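Local coordinates for Lmo0325 protein (Listeria monocytogenes EGD-e, PDB 4RYK), which probably binds DNA through an N-terminal helix-turn-helix domain, as expected of a putative transcriptional regulator of the Rgg type, at residues R116-H121 against D143-I148; I256-G261 against K265-A270. All blocks are in the same frame, centred on the assembly; numbering follows the deposited sequence.

Contact 1: R116-H121 against D143-I148; sequences RKAILH and DEYKKI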
ATOM      1  N   ARG A 116     -14.820  -6.465 -19.044  1.00 41.67           N
ATOM      2  CA  ARG A 116     -13.377  -6.316 -19.256  1.00 41.09           C
ATOM      3  C   ARG A 116     -13.046  -6.429 -20.708  1.00 39.36           C
ATOM      4  O   ARG A 116     -12.226  -5.655 -21.230  1.00 40.89           O
ATOM      5  CB  ARG A 116     -12.608  -7.328 -18.430  1.00 41.67           C
ATOM      6  CG  ARG A 116     -12.619  -6.958 -16.958  1.00 39.62           C
ATOM      7  CD  ARG A 116     -11.834  -7.957 -16.133  1.00 41.64           C
ATOM      8  NE  ARG A 116     -11.695  -7.614 -14.707  1.00 40.42           N
ATOM      9  CZ  ARG A 116     -10.872  -8.278 -13.900  1.00 42.04           C
ATOM     10  NH1 ARG A 116     -10.149  -9.286 -14.381  1.00 39.51           N
ATOM     11  NH2 ARG A 116     -10.780  -7.970 -12.616  1.00 42.08           N
ATOM     12  N   LYS A 117     -13.682  -7.364 -21.386  1.00 40.25           N
ATOM     13  CA  LYS A 117     -13.480  -7.485 -22.849  1.00 41.69           C
ATOM     14  C   LYS A 117     -13.931  -6.258 -23.590  1.00 42.31           C
ATOM     15  O   LYS A 117     -13.259  -5.815 -24.515  1.00 39.97           O
ATOM     16  CB  LYS A 117     -14.190  -8.694 -23.403  1.00 47.31           C
ATOM     17  CG  LYS A 117     -13.536  -9.970 -22.922  1.00 53.50           C
ATOM     18  CD  LYS A 117     -14.048 -11.197 -23.651  1.00 64.01           C
ATOM     19  CE  LYS A 117     -15.413 -11.628 -23.184  1.00 72.09           C
ATOM     20  NZ  LYS A 117     -15.442 -13.124 -23.123  1.00 85.86           N
ATOM     21  N   ALA A 118     -15.047  -5.677 -23.160  1.00 39.72           N
ATOM     22  CA  ALA A 118     -15.534  -4.462 -23.826  1.00 41.32           C
ATOM     23  C   ALA A 118     -14.524  -3.337 -23.651  1.00 40.69           C
ATOM     24  O   ALA A 118     -14.255  -2.554 -24.556  1.00 41.43           O
ATOM     25  CB  ALA A 118     -16.916  -4.075 -23.299  1.00 40.14           C
ATOM     26  N   ILE A 119     -13.911  -3.266 -22.481  1.00 41.91           N
ATOM     27  CA  ILE A 119     -12.927  -2.206 -22.240  1.00 39.97           C
ATOM     28  C   ILE A 119     -11.743  -2.341 -23.188  1.00 39.02           C
ATOM     29  O   ILE A 119     -11.301  -1.382 -23.838  1.00 43.99           O
ATOM     30  CB  ILE A 119     -12.505  -2.178 -20.750  1.00 43.84           C
ATOM     31  CG1 ILE A 119     -13.605  -1.461 -19.945  1.00 45.16           C
ATOM     32  CG2 ILE A 119     -11.198  -1.434 -20.544  1.00 41.05           C
ATOM     33  CD1 ILE A 119     -13.531  -1.766 -18.487  1.00 51.28           C
ATOM     34  N   LEU A 120     -11.252  -3.549 -23.289  1.00 39.05           N
ATOM     35  CA  LEU A 120     -10.166  -3.827 -24.160  1.00 42.50           C
ATOM     36  C   LEU A 120     -10.520  -3.533 -25.626  1.00 44.87           C
ATOM     37  O   LEU A 120      -9.731  -2.945 -26.348  1.00 44.07           O
ATOM     38  CB  LEU A 120      -9.793  -5.291 -24.007  1.00 47.46           C
ATOM     39  CG  LEU A 120      -8.736  -5.699 -22.994  1.00 53.19           C
ATOM     40  CD1 LEU A 120      -8.706  -7.214 -22.910  1.00 57.24           C
ATOM     41  CD2 LEU A 120      -7.361  -5.212 -23.405  1.00 58.11           C
ATOM     42  N   HIS A 121     -11.683  -4.005 -26.082  1.00 46.16           N
ATOM     43  CA  HIS A 121     -12.090  -3.741 -27.444  1.00 45.70           C
ATOM     44  C   HIS A 121     -12.119  -2.270 -27.705  1.00 47.51           C
ATOM     45  O   HIS A 121     -11.602  -1.834 -28.723  1.00 50.54           O
ATOM     46  CB  HIS A 121     -13.485  -4.263 -27.715  1.00 52.00           C
ATOM     47  CG  HIS A 121     -13.510  -5.682 -28.158  1.00 56.43           C
ATOM     48  ND1 HIS A 121     -14.003  -6.701 -27.368  1.00 60.46           N
ATOM     49  CD2 HIS A 121     -13.125  -6.252 -29.323  1.00 60.62           C
ATOM     50  CE1 HIS A 121     -13.924  -7.844 -28.025  1.00 60.75           C
ATOM     51  NE2 HIS A 121     -13.395  -7.596 -29.213  1.00 66.13           N
ATOM     52  N   ASP A 143     -20.950   1.557 -30.285  1.00 74.38           N
ATOM     53  CA  ASP A 143     -21.969   1.710 -29.272  1.00 72.42           C
ATOM     54  C   ASP A 143     -22.116   0.443 -28.472  1.00 62.81           C
ATOM     55  O   ASP A 143     -22.412   0.542 -27.310  1.00 57.92           O
ATOM     56  CB  ASP A 143     -23.340   2.101 -29.863  1.00 77.25           C
ATOM     57  CG  ASP A 143     -23.416   3.579 -30.224  1.00 86.75           C
ATOM     58  OD1 ASP A 143     -22.723   4.379 -29.546  1.00 87.28           O
ATOM     59  OD2 ASP A 143     -24.154   3.939 -31.182  1.00 87.45           O
ATOM     60  N   GLU A 144     -21.933  -0.728 -29.091  1.00 60.13           N
ATOM     61  CA  GLU A 144     -22.144  -2.006 -28.405  1.00 61.31           C
ATOM     62  C   GLU A 144     -21.266  -2.137 -27.164  1.00 56.58           C
ATOM     63  O   GLU A 144     -21.720  -2.584 -26.137  1.00 53.19           O
ATOM     64  CB  GLU A 144     -21.920  -3.207 -29.330  1.00 68.55           C
ATOM     65  CG  GLU A 144     -20.471  -3.491 -29.722  1.00 75.05           C
ATOM     66  CD  GLU A 144     -20.354  -4.326 -31.005  1.00 85.98           C
ATOM     67  OE1 GLU A 144     -20.715  -5.522 -30.972  1.00 93.70           O
ATOM     68  OE2 GLU A 144     -19.897  -3.811 -32.052  1.00 88.41           O
ATOM     69  N   TYR A 145     -20.021  -1.707 -27.250  1.00 54.90           N
ATOM     70  CA  TYR A 145     -19.132  -1.869 -26.113  1.00 55.07           C
ATOM     71  C   TYR A 145     -19.425  -0.832 -25.058  1.00 50.50           C
ATOM     72  O   TYR A 145     -19.324  -1.119 -23.900  1.00 47.30           O
ATOM     73  CB  TYR A 145     -17.666  -1.840 -26.544  1.00 56.99           C
ATOM     74  CG  TYR A 145     -17.349  -2.886 -27.582  1.00 58.51           C
ATOM     75  CD1 TYR A 145     -17.605  -4.227 -27.331  1.00 61.16           C
ATOM     76  CD2 TYR A 145     -16.830  -2.537 -28.802  1.00 64.71           C
ATOM     77  CE1 TYR A 145     -17.345  -5.191 -28.261  1.00 65.38           C
ATOM     78  CE2 TYR A 145     -16.550  -3.503 -29.753  1.00 70.58           C
ATOM     79  CZ  TYR A 145     -16.817  -4.830 -29.466  1.00 70.50           C
ATOM     80  OH  TYR A 145     -16.563  -5.807 -30.399  1.00 84.00           O
ATOM     81  N   LYS A 146     -19.810   0.365 -25.447  1.00 54.60           N
ATOM     82  CA  LYS A 146     -20.159   1.382 -24.454  1.00 57.31           C
ATOM     83  C   LYS A 146     -21.435   0.985 -23.714  1.00 54.49           C
ATOM     84  O   LYS A 146     -21.567   1.190 -22.515  1.00 50.53           O
ATOM     85  CB  LYS A 146     -20.382   2.716 -25.124  1.00 64.39           C
ATOM     86  CG  LYS A 146     -19.147   3.291 -25.809  1.00 73.78           C
ATOM     87  CD  LYS A 146     -19.559   4.245 -26.925  1.00 83.19           C
ATOM     88  CE  LYS A 146     -20.479   5.372 -26.445  1.00 90.85           C
ATOM     89  NZ  LYS A 146     -21.398   5.819 -27.534  1.00101.21           N
ATOM     90  N   LYS A 147     -22.374   0.402 -24.445  1.00 49.91           N
ATOM     91  CA  LYS A 147     -23.580  -0.108 -23.842  1.00 49.28           C
ATOM     92  C   LYS A 147     -23.295  -1.210 -22.818  1.00 44.98           C
ATOM     93  O   LYS A 147     -23.907  -1.265 -21.746  1.00 42.48           O
ATOM     94  CB  LYS A 147     -24.504  -0.637 -24.922  1.00 52.26           C
ATOM     95  CG  LYS A 147     -25.807  -1.197 -24.384  1.00 54.10           C
ATOM     96  CD  LYS A 147     -26.746  -1.502 -25.543  1.00 58.79           C
ATOM     97  CE  LYS A 147     -27.722  -2.621 -25.198  1.00 61.34           C
ATOM     98  NZ  LYS A 147     -28.567  -2.201 -24.060  1.00 59.79           N
ATOM     99  N   ILE A 148     -22.397  -2.118 -23.151  1.00 43.96           N
ATOM    100  CA  ILE A 148     -22.063  -3.187 -22.211  1.00 43.17           C
ATOM    101  C   ILE A 148     -21.522  -2.610 -20.893  1.00 39.14           C
ATOM    102  O   ILE A 148     -21.860  -3.054 -19.817  1.00 38.06           O
ATOM    103  CB  ILE A 148     -21.063  -4.165 -22.834  1.00 46.26           C
ATOM    104  CG1 ILE A 148     -21.796  -5.110 -23.779  1.00 49.12           C
ATOM    105  CG2 ILE A 148     -20.346  -4.992 -21.764  1.00 45.69           C
ATOM    106  CD1 ILE A 148     -20.857  -5.861 -24.713  1.00 55.17           C
TER
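Two successive helices of the all-helical Rgg-type C-terminal domain, 113-132 and 143-153, meet here through His121 and Tyr145, whose rings form an offset stack. The ring planes are only 3° from parallel and their centroids lie 4.6 Å apart. The shift places Tyr145 OH over the centre of the imidazole, 3.6 Å from His121 CD2, while His121 CB sits over the phenol face, 3.7 Å from the Tyr145 ring centroid, as a CH-pi contact. Glu144 CG covers the other face of the phenol, which is thus sandwiched between the two helices' side chains. A chi1 of -88° in His121 swings the imidazole, trans to the carbonyl carbon, over the phenol; ND1 faces back along its own helix in a weak hydrogen bond to Lys117 O, which may help to orient the ring. One turn earlier, Ala118 lets the backbones approach: its CB touches Tyr145 CB at 4.0 Å and Ile148 CG2 at 3.9 Å. The axes of the two short segments pass 8.9 Å apart at 141°, roughly antiparallel. Ile119, pointing away from helix 143-153, and Leu120 pack on Phe86 of helix 82-91, while His121 itself also touches Leu102 of helix 95-108.

Contact 2: I256-G261 against K265-A270; sequences IWMKEG and KGYRQA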
ATOM      1  N   ILE A 256      -7.067  26.094 -10.429  1.00 47.21           N
ATOM      2  CA  ILE A 256      -8.368  26.626 -10.096  1.00 49.51           C
ATOM      3  C   ILE A 256      -8.304  28.057  -9.579  1.00 50.79           C
ATOM      4  O   ILE A 256      -9.148  28.895  -9.931  1.00 50.49           O
ATOM      5  CB  ILE A 256      -9.096  25.720  -9.119  1.00 50.42           C
ATOM      6  CG1 ILE A 256      -9.405  24.378  -9.824  1.00 48.65           C
ATOM      7  CG2 ILE A 256     -10.374  26.397  -8.639  1.00 52.42           C
ATOM      8  CD1 ILE A 256     -10.115  23.362  -8.962  1.00 49.25           C
ATOM      9  N   TRP A 257      -7.302  28.355  -8.783  1.00 49.37           N
ATOM     10  CA  TRP A 257      -7.093  29.740  -8.393  1.00 51.93           C
ATOM     11  C   TRP A 257      -6.904  30.644  -9.596  1.00 54.18           C
ATOM     12  O   TRP A 257      -7.469  31.755  -9.635  1.00 58.16           O
ATOM     13  CB  TRP A 257      -5.912  29.886  -7.435  1.00 50.59           C
ATOM     14  CG  TRP A 257      -6.260  29.514  -6.026  1.00 51.15           C
ATOM     15  CD1 TRP A 257      -7.493  29.529  -5.455  1.00 53.20           C
ATOM     16  CD2 TRP A 257      -5.355  29.084  -5.005  1.00 50.00           C
ATOM     17  NE1 TRP A 257      -7.410  29.133  -4.145  1.00 53.18           N
ATOM     18  CE2 TRP A 257      -6.105  28.873  -3.840  1.00 50.81           C
ATOM     19  CE3 TRP A 257      -3.970  28.886  -4.959  1.00 50.48           C
ATOM     20  CZ2 TRP A 257      -5.529  28.438  -2.640  1.00 51.28           C
ATOM     21  CZ3 TRP A 257      -3.393  28.475  -3.761  1.00 50.17           C
ATOM     22  CH2 TRP A 257      -4.178  28.255  -2.618  1.00 48.95           C
HETATM   23  N   MSE A 258      -6.146  30.197 -10.589  1.00 51.89           N
HETATM   24  CA  MSE A 258      -5.949  31.021 -11.783  1.00 55.22           C
HETATM   25  C   MSE A 258      -7.258  31.298 -12.466  1.00 57.89           C
HETATM   26  O   MSE A 258      -7.525  32.395 -12.882  1.00 64.67           O
HETATM   27  CB  MSE A 258      -4.963  30.377 -12.752  1.00 55.04           C
HETATM   28  CG  MSE A 258      -3.588  30.321 -12.115  1.00 52.76           C
HETATM   29 SE   MSE A 258      -2.162  29.884 -13.376  0.71 50.16          SE
HETATM   30  CE  MSE A 258      -2.164  27.956 -13.085  1.00 49.60           C
ATOM     31  N   LYS A 259      -8.086  30.291 -12.563  1.00 60.05           N
ATOM     32  CA  LYS A 259      -9.400  30.429 -13.124  1.00 64.68           C
ATOM     33  C   LYS A 259     -10.325  31.260 -12.265  1.00 65.80           C
ATOM     34  O   LYS A 259     -11.272  31.803 -12.777  1.00 63.11           O
ATOM     35  CB  LYS A 259     -10.046  29.060 -13.269  1.00 67.02           C
ATOM     36  CG  LYS A 259      -9.459  28.207 -14.369  1.00 71.71           C
ATOM     37  CD  LYS A 259      -9.859  28.736 -15.729  1.00 78.33           C
ATOM     38  CE  LYS A 259     -11.312  28.441 -16.041  1.00 81.87           C
ATOM     39  NZ  LYS A 259     -11.908  29.635 -16.692  1.00 90.76           N
ATOM     40  N   GLU A 260     -10.103  31.319 -10.962  1.00 64.04           N
ATOM     41  CA  GLU A 260     -10.964  32.127 -10.123  1.00 67.02           C
ATOM     42  C   GLU A 260     -10.423  33.544 -10.007  1.00 69.18           C
ATOM     43  O   GLU A 260     -10.703  34.213  -9.025  1.00 72.52           O
ATOM     44  CB  GLU A 260     -11.100  31.496  -8.740  1.00 65.16           C
ATOM     45  CG  GLU A 260     -11.945  30.234  -8.746  1.00 63.83           C
ATOM     46  CD  GLU A 260     -11.867  29.454  -7.441  1.00 62.96           C
ATOM     47  OE1 GLU A 260     -10.901  29.636  -6.654  1.00 60.45           O
ATOM     48  OE2 GLU A 260     -12.778  28.634  -7.204  1.00 58.33           O
ATOM     49  N   GLY A 261      -9.615  33.977 -10.977  1.00 66.79           N
ATOM     50  CA  GLY A 261      -8.930  35.271 -10.901  1.00 67.47           C
ATOM     51  C   GLY A 261      -7.806  35.470  -9.886  1.00 66.32           C
ATOM     52  O   GLY A 261      -7.299  36.576  -9.744  1.00 71.30           O
ATOM     53  N   LYS A 265      -1.138  33.939  -7.455  1.00 59.62           N
ATOM     54  CA  LYS A 265      -1.134  32.991  -6.344  1.00 58.33           C
ATOM     55  C   LYS A 265      -1.283  31.573  -6.910  1.00 53.50           C
ATOM     56  O   LYS A 265      -0.592  30.661  -6.502  1.00 50.97           O
ATOM     57  CB  LYS A 265      -2.317  33.326  -5.437  1.00 60.61           C
ATOM     58  CG  LYS A 265      -2.453  32.534  -4.160  1.00 62.12           C
ATOM     59  CD  LYS A 265      -3.839  32.762  -3.576  1.00 66.09           C
ATOM     60  CE  LYS A 265      -3.923  32.281  -2.136  1.00 68.70           C
ATOM     61  NZ  LYS A 265      -5.319  32.359  -1.629  1.00 70.46           N
ATOM     62  N   GLY A 266      -2.200  31.418  -7.863  1.00 51.90           N
ATOM     63  CA  GLY A 266      -2.427  30.136  -8.536  1.00 49.75           C
ATOM     64  C   GLY A 266      -1.213  29.683  -9.323  1.00 49.12           C
ATOM     65  O   GLY A 266      -0.748  28.546  -9.206  1.00 48.46           O
ATOM     66  N   TYR A 267      -0.661  30.586 -10.105  1.00 48.53           N
ATOM     67  CA  TYR A 267       0.508  30.275 -10.886  1.00 51.25           C
ATOM     68  C   TYR A 267       1.704  29.876 -10.028  1.00 52.32           C
ATOM     69  O   TYR A 267       2.363  28.905 -10.350  1.00 48.51           O
ATOM     70  CB  TYR A 267       0.883  31.467 -11.717  1.00 57.52           C
ATOM     71  CG  TYR A 267       2.049  31.246 -12.613  1.00 59.39           C
ATOM     72  CD1 TYR A 267       1.964  30.381 -13.693  1.00 62.57           C
ATOM     73  CD2 TYR A 267       3.233  31.942 -12.415  1.00 63.66           C
ATOM     74  CE1 TYR A 267       3.048  30.192 -14.537  1.00 64.15           C
ATOM     75  CE2 TYR A 267       4.318  31.768 -13.255  1.00 64.48           C
ATOM     76  CZ  TYR A 267       4.217  30.899 -14.305  1.00 64.71           C
ATOM     77  OH  TYR A 267       5.293  30.727 -15.113  1.00 73.15           O
ATOM     78  N   ARG A 268       1.982  30.611  -8.956  1.00 50.83           N
ATOM     79  CA  ARG A 268       3.115  30.278  -8.102  1.00 55.19           C
ATOM     80  C   ARG A 268       2.905  28.911  -7.427  1.00 51.98           C
ATOM     81  O   ARG A 268       3.828  28.147  -7.245  1.00 48.40           O
ATOM     82  CB  ARG A 268       3.348  31.363  -7.055  1.00 65.63           C
ATOM     83  CG  ARG A 268       3.713  32.745  -7.631  1.00 81.14           C
ATOM     84  CD  ARG A 268       5.220  33.017  -7.781  1.00 96.05           C
ATOM     85  NE  ARG A 268       5.867  33.558  -6.564  1.00109.75           N
ATOM     86  CZ  ARG A 268       7.157  33.920  -6.466  1.00119.85           C
ATOM     87  NH1 ARG A 268       7.982  33.814  -7.506  1.00119.72           N
ATOM     88  NH2 ARG A 268       7.633  34.397  -5.313  1.00124.94           N
ATOM     89  N   GLN A 269       1.673  28.586  -7.084  1.00 48.98           N
ATOM     90  CA  GLN A 269       1.414  27.325  -6.455  1.00 47.47           C
ATOM     91  C   GLN A 269       1.631  26.178  -7.430  1.00 46.01           C
ATOM     92  O   GLN A 269       2.177  25.154  -7.062  1.00 41.45           O
ATOM     93  CB  GLN A 269      -0.002  27.305  -5.963  1.00 51.73           C
ATOM     94  CG  GLN A 269      -0.473  25.934  -5.534  1.00 54.48           C
ATOM     95  CD  GLN A 269      -0.754  25.871  -4.084  1.00 52.46           C
ATOM     96  OE1 GLN A 269      -0.200  26.638  -3.319  1.00 59.48           O
ATOM     97  NE2 GLN A 269      -1.652  24.988  -3.700  1.00 53.59           N
ATOM     98  N   ALA A 270       1.161  26.344  -8.658  1.00 45.38           N
ATOM     99  CA  ALA A 270       1.318  25.331  -9.704  1.00 43.10           C
ATOM    100  C   ALA A 270       2.789  25.111 -10.056  1.00 44.77           C
ATOM    101  O   ALA A 270       3.227  23.979 -10.214  1.00 44.36           O
ATOM    102  CB  ALA A 270       0.546  25.744 -10.955  1.00 44.13           C
TER
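A helical hairpin in the TPR-like C-terminal domain brings the end of helix 243-259 against the start of helix 263-279, with Trp257 and Met258 packing around Gly266. The turn begins with a Schellman motif: Gly261, at positive phi, is its C-prime residue, and Gly261 N bonds to Met258 O while Glu262 N reaches back to Trp257 O. Across the turn the backbones come within 4.7 Å, Trp257 CA to Gly266 CA. Having no side chain, Gly266 lets Trp257 CB come to 3.7 Å from its CA, and Met258 CG settles against the peptide that follows.

Lys265 crosses one face of the indole. With CG anti to the backbone N (chi1 -176°) and the chain extended from there, its methylenes run over the six-membered ring. CE makes a CH-pi contact almost directly above the ring, and NZ continues as a cation-pi partner 4.3 Å from the centroid of the Trp257 six-membered ring. A salt bridge to Glu262 gives that ammonium a second partner. At the indole edge, Trp257 CZ3 meets the amide of Gln269, whose plane is turned 59° from the ring; Gln269 NE2 is hydrogen-bonded to Asn250 O.

On the buried side, Met258 also packs on Leu293, Phe296 and Leu297 of helix 283-300. It is a selenomethionine: its SE packs on Tyr267 CB at 3.8 Å and, 5.4 Å from the centroid of the Tyr267 ring, lies at the ring's edge in a Met-aromatic contact. A bend at chi3 (-93°) carries Met258 CE onward to 4.1 Å from Ala270 CB.

Contact 1 closes before contact 2 opens, and both fall within the one Rgg-type C-terminal range. Their centres are 38 Å apart and their nearest atoms about 27 Å, so they do not touch. Contact 1 pairs helices 113-132 and 143-153 early in this helical array, whereas contact 2 pairs 243-259 and 263-279 near its end; helices 161-170, 176-193, 197-216 and 220-235 come between them in the chain. Each joins helices consecutive in the chain, as expected of a TPR-like array, so neither fixes the domain's two ends to each other. Arg116, on the first segment of contact 1 but not in the contact itself, packs on Met61 of the second subunit, while contact 2 touches no other chain of the assembly.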